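Local coordinates for pesticidal crystal protein CRY4AA (PDB 2C9K) that kills mosquito larvae by binding to midgut epithelial cells and promoting their colloid-osmotic lysis, probably through pore formation, at residues A[358-363]-A[372-377]; A[265-270]-A[403-408]; A[526-531]-A[553-558]. One frame throughout, in Å; residues are numbered along the deposited sequence.

Contact 1. Residues A[358-363]-A[372-377]; sequences NVISLD and NISKMD
The flat groups that meet here are peptide groups, and the carbonyl of Ile360 receives two N-H groups in its own plane, from Ser374 and Lys375. This is a classic beta bulge in the antiparallel hairpin of strands 353-362 and 373-381, in the middle domain of the toxin. Ser374 N lies 2.9 Å from Ile360 O in a nearly straight bond. Lys375 N reaches the same Ile360 O at 3.2 Å, with a more bent N-H. Ser374 OG adds a weak bond to this oxygen. Past the bulge the register has moved by one residue. Ser361 then pairs with Ile373, and Leu362 N donates to Asn372 O at 2.8 Å.

Val359, Ser361, Ile373 and Met376 share one face of the sheet. On it Val359 CG1 touches Met376 CG at 4.0 Å, while Leu267 and Phe453 pack against Val359 and Ile373. Asn358, Ile360, Lys375 and Asp377 share the other face and are partly exposed. The side chains of Ile360 and Lys375 run alongside each other there. With CG of Lys375 anti to the backbone N (chi1 -178°), its CD rests 4.0 Å from Ile360 CD1. Its NZ goes on to a salt bridge with Glu390 on the next strand. Asn358 and Asp377 form a hydrogen-bonded pair, and Asn358 CB stands 3.5 Å from Asp377 CB.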
ATOM      1  N   ASN A 358      -3.968  21.511  -3.932  1.00 31.24           N
ATOM      2  CA  ASN A 358      -4.983  22.368  -3.355  1.00 32.23           C
ATOM      3  C   ASN A 358      -6.058  22.537  -4.400  1.00 31.05           C
ATOM      4  O   ASN A 358      -5.755  22.884  -5.533  1.00 32.37           O
ATOM      5  CB  ASN A 358      -4.358  23.723  -3.038  1.00 35.63           C
ATOM      6  CG  ASN A 358      -5.227  24.574  -2.152  1.00 38.36           C
ATOM      7  OD1 ASN A 358      -6.364  24.904  -2.499  1.00 38.60           O
ATOM      8  ND2 ASN A 358      -4.692  24.944  -0.995  1.00 40.19           N
ATOM      9  N   VAL A 359      -7.309  22.285  -4.041  1.00 29.76           N
ATOM     10  CA  VAL A 359      -8.382  22.446  -5.015  1.00 29.75           C
ATOM     11  C   VAL A 359      -9.461  23.421  -4.549  1.00 29.22           C
ATOM     12  O   VAL A 359      -9.851  23.424  -3.377  1.00 27.77           O
ATOM     13  CB  VAL A 359      -9.045  21.090  -5.366  1.00 29.49           C
ATOM     14  CG1 VAL A 359      -7.976  20.063  -5.691  1.00 30.04           C
ATOM     15  CG2 VAL A 359      -9.914  20.614  -4.230  1.00 30.48           C
ATOM     16  N   ILE A 360      -9.902  24.265  -5.478  1.00 28.62           N
ATOM     17  CA  ILE A 360     -10.957  25.235  -5.223  1.00 29.47           C
ATOM     18  C   ILE A 360     -12.104  24.869  -6.151  1.00 30.88           C
ATOM     19  O   ILE A 360     -11.978  24.941  -7.373  1.00 31.48           O
ATOM     20  CB  ILE A 360     -10.536  26.694  -5.539  1.00 30.24           C
ATOM     21  CG1 ILE A 360      -9.391  27.141  -4.624  1.00 29.56           C
ATOM     22  CG2 ILE A 360     -11.734  27.626  -5.355  1.00 28.50           C
ATOM     23  CD1 ILE A 360      -8.057  26.484  -4.938  1.00 31.41           C
ATOM     24  N   SER A 361     -13.220  24.463  -5.567  1.00 31.67           N
ATOM     25  CA  SER A 361     -14.383  24.083  -6.346  1.00 32.08           C
ATOM     26  C   SER A 361     -15.586  24.939  -5.952  1.00 32.04           C
ATOM     27  O   SER A 361     -15.592  25.569  -4.889  1.00 31.70           O
ATOM     28  CB  SER A 361     -14.688  22.607  -6.105  1.00 33.15           C
ATOM     29  OG  SER A 361     -14.716  22.330  -4.714  1.00 33.46           O
ATOM     30  N   LEU A 362     -16.600  24.964  -6.812  1.00 31.03           N
ATOM     31  CA  LEU A 362     -17.802  25.735  -6.537  1.00 29.95           C
ATOM     32  C   LEU A 362     -18.585  25.052  -5.423  1.00 29.40           C
ATOM     33  O   LEU A 362     -18.621  23.826  -5.348  1.00 30.41           O
ATOM     34  CB  LEU A 362     -18.647  25.858  -7.808  1.00 28.51           C
ATOM     35  CG  LEU A 362     -17.942  26.595  -8.956  1.00 27.43           C
ATOM     36  CD1 LEU A 362     -18.850  26.673 -10.160  1.00 28.66           C
ATOM     37  CD2 LEU A 362     -17.564  27.995  -8.506  1.00 26.78           C
ATOM     38  N   ASP A 363     -19.190  25.848  -4.548  0.50 28.84           N
ATOM     39  CA  ASP A 363     -19.958  25.319  -3.431  0.50 28.74           C
ATOM     40  C   ASP A 363     -21.453  25.468  -3.674  0.50 28.72           C
ATOM     41  O   ASP A 363     -22.059  26.476  -3.313  0.50 28.90           O
ATOM     42  CB  ASP A 363     -19.543  26.035  -2.148  0.50 30.33           C
ATOM     43  CG  ASP A 363     -20.463  25.736  -0.986  1.00 33.88           C
ATOM     44  OD1 ASP A 363     -20.943  24.586  -0.871  1.00 36.55           O
ATOM     45  OD2 ASP A 363     -20.694  26.655  -0.171  1.00 35.61           O
ATOM     46  N   ASN A 372     -18.165  22.012  -9.436  1.00 33.46           N
ATOM     47  CA  ASN A 372     -16.941  21.680 -10.161  1.00 33.87           C
ATOM     48  C   ASN A 372     -15.669  22.331  -9.626  1.00 34.48           C
ATOM     49  O   ASN A 372     -15.709  23.271  -8.833  1.00 34.43           O
ATOM     50  CB  ASN A 372     -17.081  22.101 -11.624  1.00 32.91           C
ATOM     51  CG  ASN A 372     -18.188  21.383 -12.334  1.00 33.49           C
ATOM     52  OD1 ASN A 372     -19.290  21.231 -11.804  1.00 33.68           O
ATOM     53  ND2 ASN A 372     -17.911  20.943 -13.556  1.00 32.56           N
ATOM     54  N   ILE A 373     -14.537  21.819 -10.098  1.00 34.73           N
ATOM     55  CA  ILE A 373     -13.231  22.349  -9.736  1.00 35.89           C
ATOM     56  C   ILE A 373     -12.969  23.511 -10.695  1.00 35.86           C
ATOM     57  O   ILE A 373     -13.137  23.372 -11.908  1.00 34.96           O
ATOM     58  CB  ILE A 373     -12.117  21.283  -9.922  1.00 36.29           C
ATOM     59  CG1 ILE A 373     -12.322  20.130  -8.940  1.00 36.85           C
ATOM     60  CG2 ILE A 373     -10.751  21.910  -9.706  1.00 36.36           C
ATOM     61  CD1 ILE A 373     -11.284  19.031  -9.058  1.00 35.97           C
ATOM     62  N   SER A 374     -12.572  24.658 -10.162  1.00 36.08           N
ATOM     63  CA  SER A 374     -12.298  25.808 -11.010  1.00 37.26           C
ATOM     64  C   SER A 374     -10.837  26.231 -10.898  1.00 38.23           C
ATOM     65  O   SER A 374     -10.349  27.009 -11.716  1.00 39.04           O
ATOM     66  CB  SER A 374     -13.210  26.984 -10.640  1.00 37.11           C
ATOM     67  OG  SER A 374     -12.863  27.539  -9.379  1.00 39.03           O
ATOM     68  N   LYS A 375     -10.135  25.710  -9.898  1.00 38.73           N
ATOM     69  CA  LYS A 375      -8.732  26.058  -9.714  1.00 39.95           C
ATOM     70  C   LYS A 375      -7.958  24.983  -8.940  1.00 39.67           C
ATOM     71  O   LYS A 375      -8.494  24.359  -8.018  1.00 39.64           O
ATOM     72  CB  LYS A 375      -8.634  27.398  -8.980  1.00 41.77           C
ATOM     73  CG  LYS A 375      -7.216  27.892  -8.778  1.00 45.32           C
ATOM     74  CD  LYS A 375      -7.179  29.061  -7.814  1.00 48.51           C
ATOM     75  CE  LYS A 375      -5.750  29.525  -7.577  1.00 51.16           C
ATOM     76  NZ  LYS A 375      -5.099  29.917  -8.855  1.00 53.18           N
ATOM     77  N   MET A 376      -6.699  24.768  -9.313  1.00 37.86           N
ATOM     78  CA  MET A 376      -5.881  23.772  -8.628  1.00 36.35           C
ATOM     79  C   MET A 376      -4.421  24.173  -8.454  1.00 34.84           C
ATOM     80  O   MET A 376      -3.787  24.691  -9.365  1.00 34.39           O
ATOM     81  CB  MET A 376      -5.945  22.427  -9.358  1.00 36.70           C
ATOM     82  CG  MET A 376      -7.283  21.736  -9.261  1.00 36.65           C
ATOM     83  SD  MET A 376      -7.284  20.182 -10.150  1.00 37.16           S
ATOM     84  CE  MET A 376      -7.627  20.763 -11.808  1.00 36.69           C
ATOM     85  N   ASP A 377      -3.901  23.916  -7.263  1.00 34.53           N
ATOM     86  CA  ASP A 377      -2.523  24.217  -6.932  1.00 36.12           C
ATOM     87  C   ASP A 377      -1.816  22.910  -6.649  1.00 35.63           C
ATOM     88  O   ASP A 377      -2.055  22.282  -5.612  1.00 36.40           O
ATOM     89  CB  ASP A 377      -2.443  25.086  -5.678  1.00 38.71           C
ATOM     90  CG  ASP A 377      -2.906  26.496  -5.916  1.00 41.71           C
ATOM     91  OD1 ASP A 377      -3.098  27.220  -4.914  1.00 44.50           O
ATOM     92  OD2 ASP A 377      -3.071  26.884  -7.096  1.00 41.95           O
TER

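Contact 2. Residues A[265-270]-A[403-408]; sequences QVLNFE and NKNIFG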
ATOM      1  N   GLN A 265      -9.161   9.580  -2.191  1.00 23.03           N
ATOM      2  CA  GLN A 265      -9.693  10.609  -1.310  1.00 22.14           C
ATOM      3  C   GLN A 265     -10.795  11.214  -2.183  1.00 23.33           C
ATOM      4  O   GLN A 265     -10.625  11.317  -3.399  1.00 24.15           O
ATOM      5  CB  GLN A 265      -8.606  11.639  -0.972  1.00 20.02           C
ATOM      6  CG  GLN A 265      -7.427  11.060  -0.184  1.00 21.33           C
ATOM      7  CD  GLN A 265      -6.348  12.094   0.154  1.00 23.23           C
ATOM      8  OE1 GLN A 265      -6.031  12.968  -0.653  1.00 25.55           O
ATOM      9  NE2 GLN A 265      -5.764  11.978   1.342  1.00 22.61           N
ATOM     10  N   VAL A 266     -11.927  11.601  -1.601  1.00 23.20           N
ATOM     11  CA  VAL A 266     -13.002  12.134  -2.437  1.00 23.14           C
ATOM     12  C   VAL A 266     -13.459  13.574  -2.180  1.00 23.45           C
ATOM     13  O   VAL A 266     -13.309  14.113  -1.084  1.00 24.06           O
ATOM     14  CB  VAL A 266     -14.225  11.155  -2.424  1.00 22.34           C
ATOM     15  CG1 VAL A 266     -14.027  10.093  -1.359  1.00 20.95           C
ATOM     16  CG2 VAL A 266     -15.524  11.911  -2.214  1.00 22.12           C
ATOM     17  N   LEU A 267     -14.011  14.188  -3.223  1.00 22.31           N
ATOM     18  CA  LEU A 267     -14.487  15.560  -3.162  1.00 21.33           C
ATOM     19  C   LEU A 267     -15.943  15.655  -3.605  1.00 22.31           C
ATOM     20  O   LEU A 267     -16.349  14.999  -4.575  1.00 23.09           O
ATOM     21  CB  LEU A 267     -13.620  16.455  -4.060  1.00 18.69           C
ATOM     22  CG  LEU A 267     -14.126  17.862  -4.414  1.00 18.28           C
ATOM     23  CD1 LEU A 267     -14.219  18.739  -3.169  1.00 18.54           C
ATOM     24  CD2 LEU A 267     -13.188  18.482  -5.432  1.00 16.80           C
ATOM     25  N   ASN A 268     -16.707  16.481  -2.882  1.00 21.07           N
ATOM     26  CA  ASN A 268     -18.126  16.746  -3.133  1.00 21.28           C
ATOM     27  C   ASN A 268     -19.080  15.590  -2.887  1.00 22.63           C
ATOM     28  O   ASN A 268     -20.145  15.515  -3.496  1.00 22.28           O
ATOM     29  CB  ASN A 268     -18.342  17.265  -4.554  1.00 21.23           C
ATOM     30  CG  ASN A 268     -17.807  18.664  -4.744  1.00 23.32           C
ATOM     31  OD1 ASN A 268     -17.696  19.444  -3.789  1.00 24.45           O
ATOM     32  ND2 ASN A 268     -17.486  19.001  -5.984  1.00 24.13           N
ATOM     33  N   PHE A 269     -18.704  14.698  -1.981  1.00 24.17           N
ATOM     34  CA  PHE A 269     -19.536  13.556  -1.668  1.00 25.29           C
ATOM     35  C   PHE A 269     -20.850  13.961  -1.008  1.00 27.13           C
ATOM     36  O   PHE A 269     -21.937  13.588  -1.455  1.00 28.54           O
ATOM     37  CB  PHE A 269     -18.805  12.609  -0.725  1.00 23.09           C
ATOM     38  CG  PHE A 269     -19.667  11.491  -0.233  1.00 21.94           C
ATOM     39  CD1 PHE A 269     -19.985  10.425  -1.070  1.00 20.92           C
ATOM     40  CD2 PHE A 269     -20.227  11.538   1.038  1.00 19.46           C
ATOM     41  CE1 PHE A 269     -20.858   9.421  -0.645  1.00 21.57           C
ATOM     42  CE2 PHE A 269     -21.098  10.538   1.468  1.00 20.00           C
ATOM     43  CZ  PHE A 269     -21.414   9.480   0.626  1.00 20.28           C
ATOM     44  N   GLU A 270     -20.738  14.725   0.069  1.00 29.05           N
ATOM     45  CA  GLU A 270     -21.897  15.147   0.833  1.00 29.03           C
ATOM     46  C   GLU A 270     -22.859  16.092   0.128  1.00 27.25           C
ATOM     47  O   GLU A 270     -24.057  16.014   0.353  1.00 27.44           O
ATOM     48  CB  GLU A 270     -21.434  15.748   2.167  1.00 29.74           C
ATOM     49  CG  GLU A 270     -20.528  14.811   2.971  1.00 36.41           C
ATOM     50  CD  GLU A 270     -19.023  14.976   2.662  1.00 43.15           C
ATOM     51  OE1 GLU A 270     -18.648  15.146   1.469  1.00 43.76           O
ATOM     52  OE2 GLU A 270     -18.211  14.919   3.625  1.00 43.77           O
ATOM     53  N   ASN A 403     -15.300  26.130  -2.295  0.50 27.56           N
ATOM     54  CA  ASN A 403     -14.796  25.251  -1.250  0.50 24.67           C
ATOM     55  C   ASN A 403     -13.302  25.092  -1.473  0.50 23.10           C
ATOM     56  O   ASN A 403     -12.834  25.130  -2.608  0.50 21.84           O
ATOM     57  CB  ASN A 403     -15.464  23.875  -1.312  0.50 24.73           C
ATOM     58  CG  ASN A 403     -16.890  23.889  -0.798  1.00 24.93           C
ATOM     59  OD1 ASN A 403     -17.160  24.338   0.319  1.00 23.89           O
ATOM     60  ND2 ASN A 403     -17.814  23.384  -1.611  1.00 25.91           N
ATOM     61  N   LYS A 404     -12.557  24.928  -0.388  1.00 22.03           N
ATOM     62  CA  LYS A 404     -11.106  24.751  -0.468  1.00 23.03           C
ATOM     63  C   LYS A 404     -10.763  23.466   0.269  1.00 23.71           C
ATOM     64  O   LYS A 404     -11.061  23.314   1.456  1.00 23.66           O
ATOM     65  CB  LYS A 404     -10.377  25.945   0.164  1.00 20.34           C
ATOM     66  N   ASN A 405     -10.146  22.536  -0.449  1.00 24.86           N
ATOM     67  CA  ASN A 405      -9.785  21.244   0.124  1.00 25.47           C
ATOM     68  C   ASN A 405      -8.381  20.843  -0.256  1.00 24.68           C
ATOM     69  O   ASN A 405      -7.911  21.178  -1.335  1.00 26.20           O
ATOM     70  CB  ASN A 405     -10.750  20.169  -0.375  1.00 26.73           C
ATOM     71  CG  ASN A 405     -12.126  20.299   0.229  1.00 26.47           C
ATOM     72  OD1 ASN A 405     -12.331  19.945   1.384  1.00 28.02           O
ATOM     73  ND2 ASN A 405     -13.077  20.814  -0.546  1.00 24.31           N
ATOM     74  N   ILE A 406      -7.715  20.119   0.632  1.00 24.49           N
ATOM     75  CA  ILE A 406      -6.366  19.656   0.355  1.00 25.40           C
ATOM     76  C   ILE A 406      -6.341  18.132   0.269  1.00 25.84           C
ATOM     77  O   ILE A 406      -6.945  17.441   1.102  1.00 27.06           O
ATOM     78  CB  ILE A 406      -5.381  20.092   1.448  1.00 26.03           C
ATOM     79  CG1 ILE A 406      -5.263  21.615   1.468  1.00 26.42           C
ATOM     80  CG2 ILE A 406      -4.025  19.452   1.196  1.00 26.76           C
ATOM     81  CD1 ILE A 406      -4.340  22.134   2.535  1.00 26.10           C
ATOM     82  N   PHE A 407      -5.650  17.610  -0.740  1.00 24.31           N
ATOM     83  CA  PHE A 407      -5.534  16.168  -0.914  1.00 22.73           C
ATOM     84  C   PHE A 407      -4.064  15.746  -0.958  1.00 21.57           C
ATOM     85  O   PHE A 407      -3.191  16.501  -1.386  1.00 20.17           O
ATOM     86  CB  PHE A 407      -6.261  15.715  -2.191  1.00 22.53           C
ATOM     87  CG  PHE A 407      -7.740  16.002  -2.182  1.00 23.46           C
ATOM     88  CD1 PHE A 407      -8.263  17.060  -2.917  1.00 23.99           C
ATOM     89  CD2 PHE A 407      -8.606  15.234  -1.411  1.00 23.55           C
ATOM     90  CE1 PHE A 407      -9.620  17.354  -2.882  1.00 23.16           C
ATOM     91  CE2 PHE A 407      -9.966  15.523  -1.371  1.00 23.50           C
ATOM     92  CZ  PHE A 407     -10.472  16.586  -2.109  1.00 23.98           C
ATOM     93  N   GLY A 408      -3.809  14.523  -0.513  1.00 21.50           N
ATOM     94  CA  GLY A 408      -2.462  13.988  -0.467  1.00 20.86           C
ATOM     95  C   GLY A 408      -2.357  13.196   0.822  1.00 21.15           C
ATOM     96  O   GLY A 408      -3.291  13.202   1.628  1.00 22.14           O
TER
HETATM   97  O   HOH W   1     -17.081  21.914  -3.929  1.00 27.67           O
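Two beta-sheets of the middle domain face each other here. Strand 262-267 packs on strand 402-407, and each is outermost in its own sheet within the chain. The strands run nearly antiparallel, with their axes 8.6 Å apart. They do not bond backbone to backbone; side chains bridge the gap, in part to backbone atoms.

Gln265 closes one end. Its side chain is extended beyond CG, which carries the amide to the backbone of Gly408. Gly408 N donates to Gln265 OE1 at 2.7 Å, in the carbonyl plane and on a lone pair. Gln265 NE2 returns a bond to Gly408 O at 2.8 Å, but it comes from above the plane of that carbonyl. Two bonds thus fix the rotation of the amide. Gly408 itself has backbone angles that call for glycine.

The Phe407 ring fills the middle. Its CG is anti to the carbonyl carbon (chi1 -61°), and the ring reaches the 265-267 backbone. Gln265 OE1 lies at the ring edge, in its plane, and the amide and ring planes are 55° apart. Val266 O is also at the edge, 3.6 Å from Phe407 CE2. Leu267 CB approaches obliquely, 3.7 Å from Phe407 CZ. The ring also stacks with Phe453 of strand 450-457.

Leu267 CD1 meets Asn405 ND2 at 3.5 Å. At the other end a water links the loop residue Asn268 to Asn403 of strand 402-407. It donates to Asn268 OD1 and accepts from Asn403 ND2. Asn268 ND2 is held separately by the carbonyls of Asn371 and Gln449.

Antiparallel sheets pack face to face through inward side chains such as Leu267, Phe407 and Phe453, as in the beta-prism of the middle domain of three-domain Cry toxins.

Contact 3. Residues A[526-531]-A[553-558]; sequences ASNGSA and PTFSGT
The side chain of Asn528 runs alongside the ring of Phe555, its amide plane turned 37° from the ring. The pair joins the end of strand 517-527 to the loop after strand 545-550, in the C-terminal beta-sandwich domain of the toxin. Asn528 CB sits over one face of the ring, offset toward the rim, in a CH-pi contact 4.1 Å from the ring centroid. CG of Phe555 is placed between the backbone N and the carbonyl carbon (chi1 75°), and from there the ring swings toward residues 526-528. Ser527 N and Thr554 OG1 lie at its edge, in the ring plane. Ala526 CB touches the ring at Phe555 CE2, 4.1 Å away.

The amide end of Asn528 reaches further along the loop. Asn528 ND2 donates to Gly557 O at 3.3 Å, and that oxygen lies close to the plane of the Asn528 amide. Its OD1 has a weak bond to the N-H of Thr599.

Thr554 sits next to Ser527 at the strand end. Ser527 N donates to Thr554 OG1 at 2.9 Å, and that hydroxyl also bonds the carbonyl of Asp567. Ser527 O accepts twice, from Thr554 N nearly head-on and from Phe555 N, 3.2 Å from Ser527 O and well above the carbonyl plane. Two backbone N-H groups of the loop are thus gathered on one carbonyl.

Pro553 packs on the 528-531 loop. Its CB lies near Asn528 O and Gly529 O, and Pro553 CG rests 3.6 Å from Ser530 C.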
ATOM      1  N   ALA A 526       0.515 -18.078  -6.694  1.00 29.68           N
ATOM      2  CA  ALA A 526      -0.557 -18.866  -6.096  1.00 30.15           C
ATOM      3  C   ALA A 526      -1.082 -19.710  -7.254  1.00 31.27           C
ATOM      4  O   ALA A 526      -0.976 -19.313  -8.419  1.00 30.56           O
ATOM      5  CB  ALA A 526      -1.656 -17.959  -5.559  1.00 31.02           C
ATOM      6  N   SER A 527      -1.652 -20.868  -6.948  1.00 32.44           N
ATOM      7  CA  SER A 527      -2.148 -21.735  -8.009  1.00 32.49           C
ATOM      8  C   SER A 527      -2.948 -22.912  -7.494  1.00 32.02           C
ATOM      9  O   SER A 527      -2.546 -23.568  -6.539  1.00 32.38           O
ATOM     10  CB  SER A 527      -0.969 -22.266  -8.827  1.00 32.48           C
ATOM     11  OG  SER A 527      -1.388 -23.242  -9.765  1.00 32.47           O
ATOM     12  N   ASN A 528      -4.085 -23.175  -8.121  1.00 31.54           N
ATOM     13  CA  ASN A 528      -4.881 -24.321  -7.729  1.00 32.05           C
ATOM     14  C   ASN A 528      -4.456 -25.462  -8.657  1.00 32.47           C
ATOM     15  O   ASN A 528      -3.260 -25.665  -8.868  1.00 30.97           O
ATOM     16  CB  ASN A 528      -6.383 -24.028  -7.845  1.00 31.40           C
ATOM     17  CG  ASN A 528      -6.745 -23.354  -9.145  1.00 32.13           C
ATOM     18  OD1 ASN A 528      -6.083 -23.558 -10.164  1.00 33.00           O
ATOM     19  ND2 ASN A 528      -7.813 -22.557  -9.127  1.00 29.34           N
ATOM     20  N   GLY A 529      -5.414 -26.193  -9.218  1.00 33.73           N
ATOM     21  CA  GLY A 529      -5.065 -27.306 -10.087  1.00 35.15           C
ATOM     22  C   GLY A 529      -4.517 -28.488  -9.301  1.00 35.57           C
ATOM     23  O   GLY A 529      -4.614 -28.529  -8.076  1.00 35.15           O
ATOM     24  N   SER A 530      -3.930 -29.454  -9.995  1.00 36.87           N
ATOM     25  CA  SER A 530      -3.387 -30.628  -9.321  1.00 38.28           C
ATOM     26  C   SER A 530      -2.035 -31.026  -9.886  1.00 39.74           C
ATOM     27  O   SER A 530      -1.594 -30.506 -10.909  1.00 40.59           O
ATOM     28  CB  SER A 530      -4.329 -31.810  -9.479  1.00 38.21           C
ATOM     29  OG  SER A 530      -4.133 -32.395 -10.753  1.00 40.21           O
ATOM     30  N   ALA A 531      -1.397 -31.981  -9.220  1.00 40.68           N
ATOM     31  CA  ALA A 531      -0.091 -32.468  -9.632  1.00 42.02           C
ATOM     32  C   ALA A 531      -0.029 -32.917 -11.097  1.00 42.91           C
ATOM     33  O   ALA A 531       1.027 -32.855 -11.725  1.00 43.11           O
ATOM     34  CB  ALA A 531       0.343 -33.610  -8.714  1.00 40.34           C
ATOM     35  N   PRO A 553       0.561 -26.867  -7.188  1.00 28.84           N
ATOM     36  CA  PRO A 553      -0.717 -26.399  -6.645  1.00 27.76           C
ATOM     37  C   PRO A 553      -0.376 -25.799  -5.293  1.00 27.40           C
ATOM     38  O   PRO A 553       0.561 -26.253  -4.646  1.00 28.18           O
ATOM     39  CB  PRO A 553      -1.520 -27.678  -6.513  1.00 26.40           C
ATOM     40  CG  PRO A 553      -0.947 -28.542  -7.582  1.00 27.62           C
ATOM     41  CD  PRO A 553       0.518 -28.311  -7.454  1.00 26.80           C
ATOM     42  N   THR A 554      -1.111 -24.783  -4.862  1.00 28.24           N
ATOM     43  CA  THR A 554      -0.812 -24.158  -3.575  1.00 28.35           C
ATOM     44  C   THR A 554      -2.076 -23.925  -2.761  1.00 29.20           C
ATOM     45  O   THR A 554      -2.028 -23.736  -1.545  1.00 28.83           O
ATOM     46  CB  THR A 554      -0.078 -22.824  -3.780  1.00 27.27           C
ATOM     47  OG1 THR A 554      -0.985 -21.855  -4.317  1.00 28.29           O
ATOM     48  CG2 THR A 554       1.080 -23.012  -4.753  1.00 25.99           C
ATOM     49  N   PHE A 555      -3.213 -23.941  -3.443  1.00 30.28           N
ATOM     50  CA  PHE A 555      -4.485 -23.758  -2.770  1.00 32.09           C
ATOM     51  C   PHE A 555      -5.550 -24.505  -3.547  1.00 34.14           C
ATOM     52  O   PHE A 555      -5.276 -25.070  -4.610  1.00 34.92           O
ATOM     53  CB  PHE A 555      -4.833 -22.269  -2.667  1.00 30.40           C
ATOM     54  CG  PHE A 555      -5.301 -21.652  -3.955  1.00 28.81           C
ATOM     55  CD1 PHE A 555      -6.659 -21.519  -4.222  1.00 28.28           C
ATOM     56  CD2 PHE A 555      -4.384 -21.173  -4.888  1.00 28.84           C
ATOM     57  CE1 PHE A 555      -7.103 -20.910  -5.401  1.00 28.48           C
ATOM     58  CE2 PHE A 555      -4.815 -20.565  -6.065  1.00 29.32           C
ATOM     59  CZ  PHE A 555      -6.181 -20.432  -6.322  1.00 28.30           C
ATOM     60  N   SER A 556      -6.763 -24.524  -3.009  1.00 35.86           N
ATOM     61  CA  SER A 556      -7.864 -25.204  -3.666  1.00 38.10           C
ATOM     62  C   SER A 556      -9.107 -24.332  -3.636  1.00 38.70           C
ATOM     63  O   SER A 556      -9.332 -23.576  -2.689  1.00 40.27           O
ATOM     64  CB  SER A 556      -8.120 -26.554  -2.995  1.00 40.24           C
ATOM     65  OG  SER A 556      -8.014 -26.457  -1.586  1.00 43.45           O
ATOM     66  N   GLY A 557      -9.912 -24.437  -4.682  1.00 38.06           N
ATOM     67  CA  GLY A 557     -11.105 -23.627  -4.767  1.00 38.23           C
ATOM     68  C   GLY A 557     -10.890 -22.635  -5.886  1.00 39.69           C
ATOM     69  O   GLY A 557      -9.939 -22.761  -6.656  1.00 39.21           O
ATOM     70  N   THR A 558     -11.771 -21.648  -5.985  1.00 42.19           N
ATOM     71  CA  THR A 558     -11.656 -20.634  -7.026  1.00 43.63           C
ATOM     72  C   THR A 558     -11.734 -19.239  -6.430  1.00 44.88           C
ATOM     73  O   THR A 558     -11.642 -18.244  -7.153  1.00 46.56           O
ATOM     74  CB  THR A 558     -12.779 -20.763  -8.043  1.00 43.54           C
ATOM     75  OG1 THR A 558     -14.033 -20.526  -7.389  1.00 43.65           O
ATOM     76  CG2 THR A 558     -12.774 -22.154  -8.662  1.00 44.53           C
TER

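Contacts 1 and 2 lie in the middle domain, with centres about 9 Å apart, and meet the same four-stranded sheet. Contact 1 is buried and joins neighbouring strands within that sheet, mostly by backbone bonds. Contact 2 is partly buried and joins the sheet to another one through side chains, an amide and a water. Val359 of contact 1 packs on Phe407 of contact 2, and Ser361 O probably bonds Asn403 N. Contact 3 belongs to the C-terminal domain, its centre about 43 Å from that of contact 2. Some of its touching residues are exposed, unlike those of the other two. It ties a loop to a strand end, combining a CH-pi contact with backbone, hydroxyl and amide hydrogen bonds.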